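Local coordinates for uncharacterized protein (PDB 3OT2) that is of unknown function but probably acts as a nuclease of the PD-(D/E)XK type, at residues W87-R92 with F102-D107; Q145-Y150 with K180-W185; T78-S83 with T109-S114; P19-A24 with I32-M37. All coordinates share one frame; numbering follows the deposited sequence.

Interaction 1: W87-R92 with F102-D107; sequences WSRIPR and FLIAPD
Arg89, at the end of the 3-10 turn 87-89, reaches over to the 102-107 loop and holds it at two points. Arg89 NH1 and NH2 each lie 2.9 Å from Ala105 O, which is thus gripped end-on by both nitrogens from within the guanidinium plane. A bend about CG-CD (chi3 81°) turns the flat group so that Arg89 NH1 also forms a salt bridge of 2.9 Å to Asp107 OD2. The guanidinium and carboxylate planes are perpendicular, and NH1 comes in from above the carboxylate rather than along it. Ile104 lays CD1 over one guanidinium face, 3.7 Å from Arg89 NH2. Arginine suits this place because it can serve a backbone carbonyl and a carboxylate at once; a leucine here would probably leave Ala105 O without these two donors and deprive Asp107 of its positive partner. The next residue, Ile90, is buried and brings CG2 obliquely to Phe102 CZ. The Pro91 side chain then crosses that of Phe102 at about a right angle and lays CG over the ring face, a CH-pi contact in which Pro91 CG stands 3.6 Å from the Phe102 centroid, only 3° off the normal. Both segments belong to the long connection between strands 82-86 and 108-112. Phe85 of the first strand meets the Phe102 ring and touches Ile90 and Ile104, while Asp107 OD2 also accepts from Ile86 N, and its OD1 bonds Gln135 just before strand 136-141.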
loop_
_atom_site.group_PDB
_atom_site.type_symbol
_atom_site.label_atom_id
_atom_site.label_comp_id
_atom_site.label_asym_id
_atom_site.label_seq_id
_atom_site.Cartn_x
_atom_site.Cartn_y
_atom_site.Cartn_z
ATOM N N TRP A 87 -11.211 1.130 25.951
ATOM C CA TRP A 87 -12.312 1.624 26.763
ATOM C C TRP A 87 -12.148 3.066 27.200
ATOM O O TRP A 87 -13.104 3.821 27.057
ATOM C CB TRP A 87 -12.543 0.738 27.991
ATOM C CG TRP A 87 -14.003 0.541 28.289
ATOM C CD1 TRP A 87 -14.740 1.194 29.236
ATOM C CD2 TRP A 87 -14.917 -0.324 27.589
ATOM N NE1 TRP A 87 -16.051 0.775 29.178
ATOM C CE2 TRP A 87 -16.184 -0.160 28.180
ATOM C CE3 TRP A 87 -14.794 -1.203 26.501
ATOM C CZ2 TRP A 87 -17.316 -0.876 27.744
ATOM C CZ3 TRP A 87 -15.908 -1.919 26.084
ATOM C CH2 TRP A 87 -17.147 -1.767 26.718
ATOM N N SER A 88 -10.947 3.464 27.687
ATOM C CA SER A 88 -10.669 4.829 28.180
ATOM C C SER A 88 -10.811 5.910 27.091
ATOM O O SER A 88 -10.979 7.077 27.423
ATOM C CB SER A 88 -9.269 4.901 28.782
ATOM O OG SER A 88 -8.268 4.635 27.809
ATOM N N ARG A 89 -10.729 5.528 25.806
ATOM C CA ARG A 89 -10.807 6.470 24.682
ATOM C C ARG A 89 -12.204 6.535 24.041
ATOM O O ARG A 89 -12.408 7.381 23.180
ATOM C CB ARG A 89 -9.743 6.121 23.616
ATOM C CG ARG A 89 -8.334 6.476 24.090
ATOM C CD ARG A 89 -7.321 6.252 22.990
ATOM N NE ARG A 89 -7.290 7.363 22.035
ATOM C CZ ARG A 89 -7.678 7.278 20.772
ATOM N NH1 ARG A 89 -8.166 6.140 20.295
ATOM N NH2 ARG A 89 -7.598 8.333 19.977
ATOM N N ILE A 90 -13.172 5.701 24.478
ATOM C CA ILE A 90 -14.529 5.744 23.913
ATOM C C ILE A 90 -15.226 7.024 24.454
ATOM O O ILE A 90 -15.401 7.128 25.662
ATOM C CB ILE A 90 -15.346 4.445 24.204
ATOM C CG1 ILE A 90 -14.705 3.209 23.539
ATOM C CG2 ILE A 90 -16.824 4.605 23.751
ATOM C CD1 ILE A 90 -15.188 1.859 24.033
ATOM N N PRO A 91 -15.568 8.029 23.595
ATOM C CA PRO A 91 -16.255 9.233 24.112
ATOM C C PRO A 91 -17.648 8.882 24.641
ATOM O O PRO A 91 -18.392 8.133 24.009
ATOM C CB PRO A 91 -16.311 10.167 22.901
ATOM C CG PRO A 91 -16.236 9.280 21.724
ATOM C CD PRO A 91 -15.388 8.100 22.131
ATOM N N ARG A 92 -17.959 9.359 25.842
ATOM C CA ARG A 92 -19.224 9.070 26.511
ATOM C C ARG A 92 -19.918 10.327 26.964
ATOM O O ARG A 92 -19.261 11.318 27.326
ATOM C CB ARG A 92 -18.993 8.160 27.733
ATOM C CG ARG A 92 -18.439 6.797 27.353
ATOM C CD ARG A 92 -18.444 5.806 28.489
ATOM N NE ARG A 92 -17.867 4.555 28.020
ATOM C CZ ARG A 92 -18.560 3.531 27.531
ATOM N NH1 ARG A 92 -19.886 3.576 27.480
ATOM N NH2 ARG A 92 -17.937 2.448 27.108
ATOM N N PHE A 102 -17.438 11.049 17.248
ATOM C CA PHE A 102 -16.079 10.619 17.597
ATOM C C PHE A 102 -15.119 11.557 16.911
ATOM O O PHE A 102 -15.057 11.572 15.684
ATOM C CB PHE A 102 -15.837 9.158 17.186
ATOM C CG PHE A 102 -16.357 8.097 18.130
ATOM C CD1 PHE A 102 -17.715 7.993 18.406
ATOM C CD2 PHE A 102 -15.498 7.144 18.669
ATOM C CE1 PHE A 102 -18.205 6.986 19.244
ATOM C CE2 PHE A 102 -15.990 6.120 19.486
ATOM C CZ PHE A 102 -17.337 6.057 19.780
ATOM N N LEU A 103 -14.419 12.383 17.693
ATOM C CA LEU A 103 -13.492 13.377 17.149
ATOM C C LEU A 103 -12.030 12.935 17.311
ATOM O O LEU A 103 -11.117 13.765 17.354
ATOM C CB LEU A 103 -13.737 14.755 17.806
ATOM C CG LEU A 103 -15.121 15.382 17.574
ATOM C CD1 LEU A 103 -15.321 16.591 18.472
ATOM C CD2 LEU A 103 -15.322 15.763 16.113
ATOM N N ILE A 104 -11.805 11.613 17.346
ATOM C CA ILE A 104 -10.482 11.029 17.572
ATOM C C ILE A 104 -10.238 9.837 16.637
ATOM O O ILE A 104 -11.179 9.257 16.102
ATOM C CB ILE A 104 -10.311 10.610 19.071
ATOM C CG1 ILE A 104 -11.467 9.701 19.556
ATOM C CG2 ILE A 104 -10.120 11.841 20.006
ATOM C CD1 ILE A 104 -11.127 8.870 20.745
ATOM N N ALA A 105 -8.968 9.475 16.460
ATOM C CA ALA A 105 -8.552 8.359 15.630
ATOM C C ALA A 105 -8.801 7.028 16.365
ATOM O O ALA A 105 -8.612 6.987 17.585
ATOM C CB ALA A 105 -7.081 8.503 15.260
ATOM N N PRO A 106 -9.186 5.927 15.665
ATOM C CA PRO A 106 -9.346 4.633 16.373
ATOM C C PRO A 106 -8.016 4.126 16.918
ATOM O O PRO A 106 -6.969 4.520 16.420
ATOM C CB PRO A 106 -9.872 3.673 15.289
ATOM C CG PRO A 106 -10.207 4.526 14.102
ATOM C CD PRO A 106 -9.402 5.786 14.212
ATOM N N ASP A 107 -8.034 3.227 17.901
ATOM C CA ASP A 107 -6.784 2.611 18.357
ATOM C C ASP A 107 -6.326 1.597 17.319
ATOM O O ASP A 107 -5.136 1.375 17.123
ATOM C CB ASP A 107 -7.002 1.934 19.722
ATOM C CG ASP A 107 -7.079 2.968 20.804
ATOM O OD1 ASP A 107 -6.006 3.463 21.219
ATOM O OD2 ASP A 107 -8.218 3.389 21.143
#

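Interaction 2: Q145-Y150 with K180-W185; sequences QTVFVY and KDLFSW
The CH-pi contact between Gln145 and Phe183 is the centre of this meeting of strand and helix. Gln145 CA stands 3.5 Å from the centroid of the Phe183 ring, close to the ring normal, and Gln145 CB continues over the same face, 3.7 Å from Phe183 CD2. The two side chains run in opposite senses. With CG of Phe183 anti to its carbonyl carbon (chi1 -61°), the ring leaves the helix toward the strand and lies flat against the backbone, its CE2 3.4 Å from Gln145 C. That backbone is kinked: Gln145, in the left-handed region (phi 46°, psi 51°), forms with Thr146 a G1 beta bulge facing Asp141, where the hairpin of strands 136-141 and 146-150 turns back. Apolar contacts extend the patch inward. Val147 CG2 meets Leu182 CD1 at 3.6 Å and Phe183 CZ at 4.0 Å, while Leu182 CD2 lies over the other face of the Phe183 ring. A branched valine and a leucine suit this buried strip, since neither brings a polar group. An alanine in place of Phe183 would probably open a gap beneath the bulge and leave Val147 with Leu182 alone on the helix. No hydrogen bond crosses the contact. Ser184 OG instead donates to Asp181 O, 2.7 Å away, and Thr146 OG1 bonds Glu144 O and Lys124 of the second subunit.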
loop_
_atom_site.group_PDB
_atom_site.type_symbol
_atom_site.label_atom_id
_atom_site.label_comp_id
_atom_site.label_asym_id
_atom_site.label_seq_id
_atom_site.Cartn_x
_atom_site.Cartn_y
_atom_site.Cartn_z
ATOM N N GLN A 145 -6.010 -12.756 -0.437
ATOM C CA GLN A 145 -5.922 -13.422 0.888
ATOM C C GLN A 145 -4.672 -12.911 1.624
ATOM O O GLN A 145 -3.819 -13.667 2.090
ATOM C CB GLN A 145 -5.929 -14.954 0.749
ATOM C CG GLN A 145 -7.255 -15.472 0.174
ATOM C CD GLN A 145 -7.282 -16.964 -0.024
ATOM O OE1 GLN A 145 -6.832 -17.741 0.815
ATOM N NE2 GLN A 145 -7.873 -17.398 -1.111
ATOM N N THR A 146 -4.563 -11.585 1.685
ATOM C CA THR A 146 -3.428 -10.906 2.248
ATOM C C THR A 146 -3.891 -9.864 3.239
ATOM O O THR A 146 -4.958 -9.266 3.074
ATOM C CB THR A 146 -2.615 -10.245 1.088
ATOM O OG1 THR A 146 -2.072 -11.271 0.251
ATOM C CG2 THR A 146 -1.472 -9.320 1.588
ATOM N N VAL A 147 -3.089 -9.671 4.281
ATOM C CA VAL A 147 -3.301 -8.587 5.229
ATOM C C VAL A 147 -2.018 -7.753 5.293
ATOM O O VAL A 147 -0.938 -8.297 5.545
ATOM C CB VAL A 147 -3.779 -9.017 6.643
ATOM C CG1 VAL A 147 -4.052 -7.781 7.502
ATOM C CG2 VAL A 147 -5.038 -9.893 6.556
ATOM N N PHE A 148 -2.145 -6.434 5.076
ATOM C CA PHE A 148 -1.042 -5.502 5.300
ATOM C C PHE A 148 -1.232 -4.938 6.680
ATOM O O PHE A 148 -2.350 -4.527 7.026
ATOM C CB PHE A 148 -0.991 -4.374 4.262
ATOM C CG PHE A 148 -0.641 -4.793 2.857
ATOM C CD1 PHE A 148 0.650 -5.184 2.533
ATOM C CD2 PHE A 148 -1.603 -4.794 1.856
ATOM C CE1 PHE A 148 0.983 -5.545 1.217
ATOM C CE2 PHE A 148 -1.259 -5.128 0.531
ATOM C CZ PHE A 148 0.031 -5.500 0.229
ATOM N N VAL A 149 -0.174 -4.949 7.483
ATOM C CA VAL A 149 -0.192 -4.443 8.860
ATOM C C VAL A 149 0.629 -3.152 8.914
ATOM O O VAL A 149 1.809 -3.137 8.547
ATOM C CB VAL A 149 0.305 -5.511 9.866
ATOM C CG1 VAL A 149 0.538 -4.896 11.253
ATOM C CG2 VAL A 149 -0.686 -6.674 9.959
ATOM N N TYR A 150 -0.002 -2.086 9.411
ATOM C CA TYR A 150 0.575 -0.759 9.536
ATOM C C TYR A 150 0.741 -0.356 11.010
ATOM O O TYR A 150 -0.231 -0.378 11.744
ATOM C CB TYR A 150 -0.357 0.249 8.847
ATOM C CG TYR A 150 -0.448 0.092 7.348
ATOM C CD1 TYR A 150 -1.345 -0.805 6.771
ATOM C CD2 TYR A 150 0.344 0.860 6.502
ATOM C CE1 TYR A 150 -1.443 -0.934 5.386
ATOM C CE2 TYR A 150 0.256 0.733 5.115
ATOM C CZ TYR A 150 -0.629 -0.174 4.564
ATOM O OH TYR A 150 -0.693 -0.285 3.199
ATOM N N LYS A 180 -5.534 -18.242 7.251
ATOM C CA LYS A 180 -6.476 -19.290 6.842
ATOM C C LYS A 180 -7.841 -19.101 7.550
ATOM O O LYS A 180 -8.874 -19.193 6.884
ATOM C CB LYS A 180 -5.854 -20.674 7.075
ATOM C CG LYS A 180 -6.702 -21.744 7.760
ATOM C CD LYS A 180 -6.188 -23.150 7.467
ATOM C CE LYS A 180 -4.864 -23.481 8.122
ATOM N NZ LYS A 180 -5.005 -24.037 9.507
ATOM N N ASP A 181 -7.838 -18.747 8.851
ATOM C CA ASP A 181 -9.064 -18.515 9.619
ATOM C C ASP A 181 -9.813 -17.301 9.100
ATOM O O ASP A 181 -11.034 -17.359 8.950
ATOM C CB ASP A 181 -8.775 -18.327 11.127
ATOM C CG ASP A 181 -8.403 -19.591 11.892
ATOM O OD1 ASP A 181 -8.695 -20.699 11.393
ATOM O OD2 ASP A 181 -7.811 -19.466 12.993
ATOM N N LEU A 182 -9.088 -16.202 8.836
ATOM C CA LEU A 182 -9.689 -14.976 8.345
ATOM C C LEU A 182 -10.427 -15.202 7.022
ATOM O O LEU A 182 -11.594 -14.846 6.907
ATOM C CB LEU A 182 -8.595 -13.908 8.139
ATOM C CG LEU A 182 -8.965 -12.431 8.338
ATOM C CD1 LEU A 182 -7.726 -11.571 8.213
ATOM C CD2 LEU A 182 -9.987 -11.953 7.344
ATOM N N PHE A 183 -9.744 -15.759 6.020
ATOM C CA PHE A 183 -10.330 -15.909 4.691
ATOM C C PHE A 183 -11.286 -17.125 4.595
ATOM O O PHE A 183 -12.069 -17.194 3.650
ATOM C CB PHE A 183 -9.239 -15.879 3.601
ATOM C CG PHE A 183 -8.524 -14.535 3.661
ATOM C CD1 PHE A 183 -9.168 -13.368 3.266
ATOM C CD2 PHE A 183 -7.247 -14.425 4.209
ATOM C CE1 PHE A 183 -8.545 -12.115 3.408
ATOM C CE2 PHE A 183 -6.626 -13.169 4.352
ATOM C CZ PHE A 183 -7.282 -12.023 3.956
ATOM N N SER A 184 -11.354 -17.972 5.637
ATOM C CA SER A 184 -12.347 -19.053 5.700
ATOM C C SER A 184 -13.757 -18.449 5.923
ATOM O O SER A 184 -14.773 -19.118 5.695
ATOM C CB SER A 184 -12.018 -20.048 6.815
ATOM O OG SER A 184 -12.355 -19.524 8.092
ATOM N N TRP A 185 -13.812 -17.176 6.375
ATOM C CA TRP A 185 -15.078 -16.480 6.608
ATOM C C TRP A 185 -15.803 -16.198 5.284
ATOM O O TRP A 185 -16.961 -15.778 5.310
ATOM C CB TRP A 185 -14.849 -15.173 7.383
ATOM C CG TRP A 185 -14.200 -15.346 8.735
ATOM C CD1 TRP A 185 -14.204 -16.466 9.521
ATOM C CD2 TRP A 185 -13.504 -14.334 9.479
ATOM N NE1 TRP A 185 -13.533 -16.217 10.702
ATOM C CE2 TRP A 185 -13.096 -14.917 10.701
ATOM C CE3 TRP A 185 -13.219 -12.977 9.246
ATOM C CZ2 TRP A 185 -12.433 -14.186 11.692
ATOM C CZ3 TRP A 185 -12.519 -12.262 10.213
ATOM C CH2 TRP A 185 -12.125 -12.867 11.416
#

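Interaction 3: T78-S83 with T109-S114; sequences TVPDIS and TIEILS
Ile82 and Ile110 face each other as an antiparallel hydrogen-bonded pair, with Ile82 N 3.1 Å from Ile110 O and Ile110 N 2.9 Å from Ile82 O; Ser83 and Thr109 follow as a non-hydrogen-bonded pair. The side chains of Ile82 and Ile110 share one face of the sheet with Ile112. Ile82 CD1 meets Ile112 CD1 at 4.1 Å, and helix 40-57 packs against this branched, apolar surface. Asp81, just before its strand, and Glu111 form the Pro-Asp...Glu part of the PD-(D/E)XK nuclease core, consistent with an active site where relatives bind a divalent metal. Leu113 occupies the usual lysine position; Lys35, salt-bridged to Asp81 OD1 and Glu68, may take its place. Each acid is held by the other segment's backbone. Ile112 N gives a bond of 2.8 Å to Asp81 OD2 on its anti side, and Asp81 N donates to Glu111 OE1 from above the carboxylate plane. A bend at Glu111 (chi2 -78°) turns its carboxylate back over Pro80 and Asp81, bringing Glu111 OE2 3.4 Å from Pro80 CA. The carboxylate planes stand 73° apart. One water lies against both Val79 O and Glu111 OE1, another between Asp81 OD2 and Glu111 OE1. His42 NE2 is also hydrogen-bonded to Asp81 OD2.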
loop_
_atom_site.group_PDB
_atom_site.type_symbol
_atom_site.label_atom_id
_atom_site.label_comp_id
_atom_site.label_asym_id
_atom_site.label_seq_id
_atom_site.Cartn_x
_atom_site.Cartn_y
_atom_site.Cartn_z
ATOM N N THR A 78 -13.658 10.405 8.204
ATOM C CA THR A 78 -13.659 9.097 7.561
ATOM C C THR A 78 -14.559 8.089 8.268
ATOM O O THR A 78 -14.981 8.298 9.403
ATOM C CB THR A 78 -12.222 8.543 7.462
ATOM O OG1 THR A 78 -11.625 8.484 8.760
ATOM C CG2 THR A 78 -11.345 9.361 6.503
ATOM N N VAL A 79 -14.864 7.001 7.557
ATOM C CA VAL A 79 -15.712 5.925 8.047
ATOM C C VAL A 79 -14.974 4.601 7.805
ATOM O O VAL A 79 -15.282 3.898 6.837
ATOM C CB VAL A 79 -17.136 5.937 7.419
ATOM C CG1 VAL A 79 -18.049 4.924 8.113
ATOM C CG2 VAL A 79 -17.765 7.326 7.467
ATOM N N PRO A 80 -14.014 4.220 8.684
ATOM C CA PRO A 80 -13.325 2.939 8.494
ATOM C C PRO A 80 -14.337 1.796 8.502
ATOM O O PRO A 80 -15.354 1.905 9.192
ATOM C CB PRO A 80 -12.387 2.858 9.712
ATOM C CG PRO A 80 -12.163 4.258 10.103
ATOM C CD PRO A 80 -13.500 4.921 9.879
ATOM N N ASP A 81 -14.070 0.712 7.749
ATOM C CA ASP A 81 -14.970 -0.438 7.761
ATOM C C ASP A 81 -15.192 -0.908 9.224
ATOM O O ASP A 81 -16.334 -1.176 9.629
ATOM C CB ASP A 81 -14.411 -1.576 6.884
ATOM C CG ASP A 81 -14.506 -1.332 5.386
ATOM O OD1 ASP A 81 -15.350 -0.490 4.961
ATOM O OD2 ASP A 81 -13.771 -2.006 4.633
ATOM N N ILE A 82 -14.093 -0.980 10.012
ATOM C CA ILE A 82 -14.119 -1.342 11.447
ATOM C C ILE A 82 -13.170 -0.418 12.178
ATOM O O ILE A 82 -12.032 -0.259 11.762
ATOM C CB ILE A 82 -13.776 -2.824 11.733
ATOM C CG1 ILE A 82 -14.666 -3.785 10.914
ATOM C CG2 ILE A 82 -13.831 -3.152 13.248
ATOM C CD1 ILE A 82 -14.057 -5.124 10.711
ATOM N N SER A 83 -13.653 0.184 13.270
ATOM C CA SER A 83 -12.874 1.022 14.178
ATOM C C SER A 83 -12.870 0.380 15.549
ATOM O O SER A 83 -13.933 0.034 16.064
ATOM C CB SER A 83 -13.510 2.407 14.266
ATOM O OG SER A 83 -13.143 3.119 13.108
ATOM N N THR A 109 -7.568 0.433 13.261
ATOM C CA THR A 109 -8.445 0.616 12.106
ATOM C C THR A 109 -8.326 -0.603 11.196
ATOM O O THR A 109 -7.225 -1.078 10.944
ATOM C CB THR A 109 -8.194 1.957 11.362
ATOM O OG1 THR A 109 -9.141 2.070 10.301
ATOM C CG2 THR A 109 -6.793 2.065 10.732
ATOM N N ILE A 110 -9.459 -1.113 10.716
ATOM C CA ILE A 110 -9.462 -2.254 9.799
ATOM C C ILE A 110 -10.239 -1.868 8.553
ATOM O O ILE A 110 -11.390 -1.455 8.646
ATOM C CB ILE A 110 -10.009 -3.549 10.446
ATOM C CG1 ILE A 110 -9.177 -3.944 11.693
ATOM C CG2 ILE A 110 -10.070 -4.688 9.422
ATOM C CD1 ILE A 110 -9.892 -4.776 12.644
ATOM N N GLU A 111 -9.577 -1.979 7.390
ATOM C CA GLU A 111 -10.157 -1.692 6.092
ATOM C C GLU A 111 -10.148 -2.951 5.277
ATOM O O GLU A 111 -9.148 -3.667 5.253
ATOM C CB GLU A 111 -9.389 -0.573 5.369
ATOM C CG GLU A 111 -9.383 0.748 6.130
ATOM C CD GLU A 111 -10.658 1.578 6.055
ATOM O OE1 GLU A 111 -11.725 1.051 5.657
ATOM O OE2 GLU A 111 -10.590 2.765 6.426
ATOM N N ILE A 112 -11.258 -3.238 4.632
ATOM C CA ILE A 112 -11.363 -4.438 3.807
ATOM C C ILE A 112 -11.647 -4.002 2.387
ATOM O O ILE A 112 -12.631 -3.301 2.147
ATOM C CB ILE A 112 -12.448 -5.410 4.356
ATOM C CG1 ILE A 112 -12.178 -5.771 5.833
ATOM C CG2 ILE A 112 -12.544 -6.681 3.505
ATOM C CD1 ILE A 112 -13.475 -5.846 6.666
ATOM N N LEU A 113 -10.784 -4.415 1.447
ATOM C CA LEU A 113 -10.988 -4.092 0.034
ATOM C C LEU A 113 -12.191 -4.802 -0.543
ATOM O O LEU A 113 -12.559 -5.899 -0.117
ATOM C CB LEU A 113 -9.750 -4.446 -0.807
ATOM C CG LEU A 113 -8.447 -3.709 -0.470
ATOM C CD1 LEU A 113 -7.349 -4.195 -1.381
ATOM C CD2 LEU A 113 -8.629 -2.180 -0.576
ATOM N N SER A 114 -12.812 -4.144 -1.514
ATOM C CA SER A 114 -13.939 -4.660 -2.293
ATOM C C SER A 114 -13.685 -4.186 -3.731
ATOM O O SER A 114 -12.859 -3.284 -3.906
ATOM C CB SER A 114 -15.285 -4.229 -1.709
ATOM O OG SER A 114 -15.417 -2.832 -1.555
HETATM O O HOH W 1 -13.508 2.890 4.730
HETATM O O HOH W 2 -12.164 -0.300 2.941
#

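Interaction 4: P19-A24 with I32-M37; sequences PETEPA and IIQKPM. With BU1 (1,4-butanediol), chain E; EDO (1,2-ethanediol), chain I.
The 1,4-butanediol pocket is built partly by Pro19, Glu20 and Thr21, in the loop that leads into the two-stranded hairpin 25-28/31-34 and packs against the end of its second strand and the residues after it. The diol's O6 donates to Pro19 O at 2.8 Å, and Glu20 OE2, also paired with Arg70, accepts from O1 of a 1,2-ethanediol. Pro23, which follows a cis peptide bond, carries the contact with 32-37. The CB-CG edge of its ring rests against two carbonyl oxygens, with Pro23 CB 3.3 Å from Lys35 O and CG as near to Pro36 O, while Pro23 CD lies 3.5 Å from SE of selenomethionine Met37. Pro23 O takes two donors: Thr21 OG1 at 2.7 Å, from within the same loop, and Gln34 NE2 at 3.0 Å, in the carbonyl plane on a lone pair. With CG anti to the backbone N (chi1 -162°) and the chain beyond it extended, the Gln34 amide reaches the loop. Ala24 turns its methyl away from 32-37, toward Val79, and meets the segment through its backbone: Lys35 N donates to Ala24 O over 2.8 Å, nearly in line with the carbonyl bond.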
loop_
_atom_site.group_PDB
_atom_site.type_symbol
_atom_site.label_atom_id
_atom_site.label_comp_id
_atom_site.label_asym_id
_atom_site.label_seq_id
_atom_site.Cartn_x
_atom_site.Cartn_y
_atom_site.Cartn_z
ATOM N N PRO A 19 -26.072 16.006 4.980
ATOM C CA PRO A 19 -26.741 14.774 5.438
ATOM C C PRO A 19 -25.930 13.508 5.156
ATOM O O PRO A 19 -25.115 13.516 4.230
ATOM C CB PRO A 19 -28.052 14.772 4.646
ATOM C CG PRO A 19 -27.742 15.524 3.405
ATOM C CD PRO A 19 -26.723 16.558 3.769
ATOM N N GLU A 20 -26.171 12.414 5.934
ATOM C CA GLU A 20 -25.489 11.131 5.723
ATOM C C GLU A 20 -25.984 10.485 4.410
ATOM O O GLU A 20 -27.100 10.771 3.965
ATOM C CB GLU A 20 -25.652 10.181 6.927
ATOM C CG GLU A 20 -24.752 10.498 8.126
ATOM C CD GLU A 20 -23.360 9.890 8.224
ATOM O OE1 GLU A 20 -22.988 9.049 7.374
ATOM O OE2 GLU A 20 -22.648 10.233 9.197
ATOM N N THR A 21 -25.114 9.692 3.747
ATOM C CA THR A 21 -25.413 9.014 2.476
ATOM C C THR A 21 -25.240 7.498 2.636
ATOM O O THR A 21 -24.650 7.054 3.627
ATOM C CB THR A 21 -24.510 9.557 1.333
ATOM O OG1 THR A 21 -23.136 9.276 1.617
ATOM C CG2 THR A 21 -24.689 11.042 1.083
ATOM N N GLU A 22 -25.770 6.703 1.683
ATOM C CA GLU A 22 -25.602 5.244 1.683
ATOM C C GLU A 22 -25.091 4.813 0.312
ATOM O O GLU A 22 -25.844 4.911 -0.665
ATOM C CB GLU A 22 -26.872 4.475 2.063
ATOM C CG GLU A 22 -26.625 3.346 3.062
ATOM C CD GLU A 22 -25.764 2.176 2.607
ATOM O OE1 GLU A 22 -26.116 1.533 1.589
ATOM O OE2 GLU A 22 -24.761 1.875 3.296
ATOM N N PRO A 23 -23.792 4.421 0.193
ATOM C CA PRO A 23 -22.772 4.278 1.254
ATOM C C PRO A 23 -22.328 5.632 1.816
ATOM O O PRO A 23 -22.544 6.666 1.175
ATOM C CB PRO A 23 -21.615 3.551 0.540
ATOM C CG PRO A 23 -22.204 3.003 -0.717
ATOM C CD PRO A 23 -23.239 4.009 -1.106
ATOM N N ALA A 24 -21.723 5.625 3.024
ATOM C CA ALA A 24 -21.281 6.848 3.692
ATOM C C ALA A 24 -20.242 7.638 2.873
ATOM O O ALA A 24 -19.533 7.079 2.032
ATOM C CB ALA A 24 -20.720 6.512 5.058
ATOM N N ILE A 32 -14.874 15.208 -1.229
ATOM C CA ILE A 32 -15.936 14.335 -0.742
ATOM C C ILE A 32 -15.907 13.067 -1.602
ATOM O O ILE A 32 -16.049 13.153 -2.831
ATOM C CB ILE A 32 -17.327 15.020 -0.726
ATOM C CG1 ILE A 32 -17.311 16.290 0.153
ATOM C CG2 ILE A 32 -18.400 14.025 -0.260
ATOM C CD1 ILE A 32 -18.573 17.197 0.051
ATOM N N ILE A 33 -15.644 11.917 -0.970
ATOM C CA ILE A 33 -15.573 10.631 -1.654
ATOM C C ILE A 33 -16.522 9.667 -0.965
ATOM O O ILE A 33 -16.400 9.406 0.240
ATOM C CB ILE A 33 -14.132 10.034 -1.751
ATOM C CG1 ILE A 33 -13.120 11.042 -2.348
ATOM C CG2 ILE A 33 -14.137 8.712 -2.566
ATOM C CD1 ILE A 33 -11.687 10.822 -1.930
ATOM N N GLN A 34 -17.461 9.133 -1.739
ATOM C CA GLN A 34 -18.425 8.164 -1.237
ATOM C C GLN A 34 -17.773 6.795 -1.168
ATOM O O GLN A 34 -17.026 6.430 -2.077
ATOM C CB GLN A 34 -19.649 8.151 -2.134
ATOM C CG GLN A 34 -20.866 7.529 -1.474
ATOM C CD GLN A 34 -22.132 7.679 -2.281
ATOM O OE1 GLN A 34 -22.131 8.112 -3.441
ATOM N NE2 GLN A 34 -23.243 7.326 -1.665
ATOM N N LYS A 35 -18.043 6.040 -0.084
ATOM C CA LYS A 35 -17.499 4.693 0.125
ATOM C C LYS A 35 -18.067 3.708 -0.921
ATOM O O LYS A 35 -19.102 4.013 -1.508
ATOM C CB LYS A 35 -17.826 4.195 1.554
ATOM C CG LYS A 35 -16.891 4.723 2.628
ATOM C CD LYS A 35 -17.173 4.071 3.986
ATOM C CE LYS A 35 -16.766 2.608 4.026
ATOM N NZ LYS A 35 -16.748 2.077 5.408
ATOM N N PRO A 36 -17.430 2.534 -1.183
ATOM C CA PRO A 36 -18.004 1.617 -2.184
ATOM C C PRO A 36 -19.299 0.966 -1.698
ATOM O O PRO A 36 -19.590 0.929 -0.498
ATOM C CB PRO A 36 -16.892 0.571 -2.406
ATOM C CG PRO A 36 -16.016 0.673 -1.290
ATOM C CD PRO A 36 -16.163 1.998 -0.634
HETATM N N MSE A 37 -20.090 0.474 -2.648
HETATM C CA MSE A 37 -21.345 -0.208 -2.361
HETATM C C MSE A 37 -21.047 -1.523 -1.617
HETATM O O MSE A 37 -20.011 -2.145 -1.893
HETATM C CB MSE A 37 -22.106 -0.467 -3.675
HETATM C CG MSE A 37 -22.623 0.810 -4.335
HETATM SE SE MSE A 37 -24.202 1.477 -3.394
HETATM C CE MSE A 37 -25.434 0.067 -3.880
HETATM C C1 BU1 E . -21.973 13.881 8.994
HETATM C C2 BU1 E . -21.447 14.221 7.598
HETATM C C3 BU1 E . -22.214 13.319 6.630
HETATM C C4 BU1 E . -21.791 13.591 5.201
HETATM O O5 BU1 E . -21.460 14.841 9.910
HETATM O O6 BU1 E . -22.492 12.627 4.386
HETATM C C1 EDO I . -22.364 6.735 10.196
HETATM O O1 EDO I . -22.110 7.932 10.927
HETATM C C2 EDO I . -21.328 6.629 9.095
HETATM O O2 EDO I . -21.624 5.459 8.333
#

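How the interactions relate
Interaction 4 comes first along the chain, then interaction 3, whose two strands enclose interaction 1 in the connection between them, and finally interaction 2. Interaction 3 lies nearest the middle, its centre about 4 Å from that of the chain, in the mixed six-stranded sheet that interaction 2 also reaches; these two have centres about 14 Å apart. Interactions 1 and 2 lie on opposite sides of the chain's centre, with their own centres about 26 Å apart. Interactions 3 and 4 touch directly through Lys35, so the loop beyond the small hairpin brings a lysine to the presumed catalytic acids. Interaction 1 touches interaction 3 through Pro106 and Ser83.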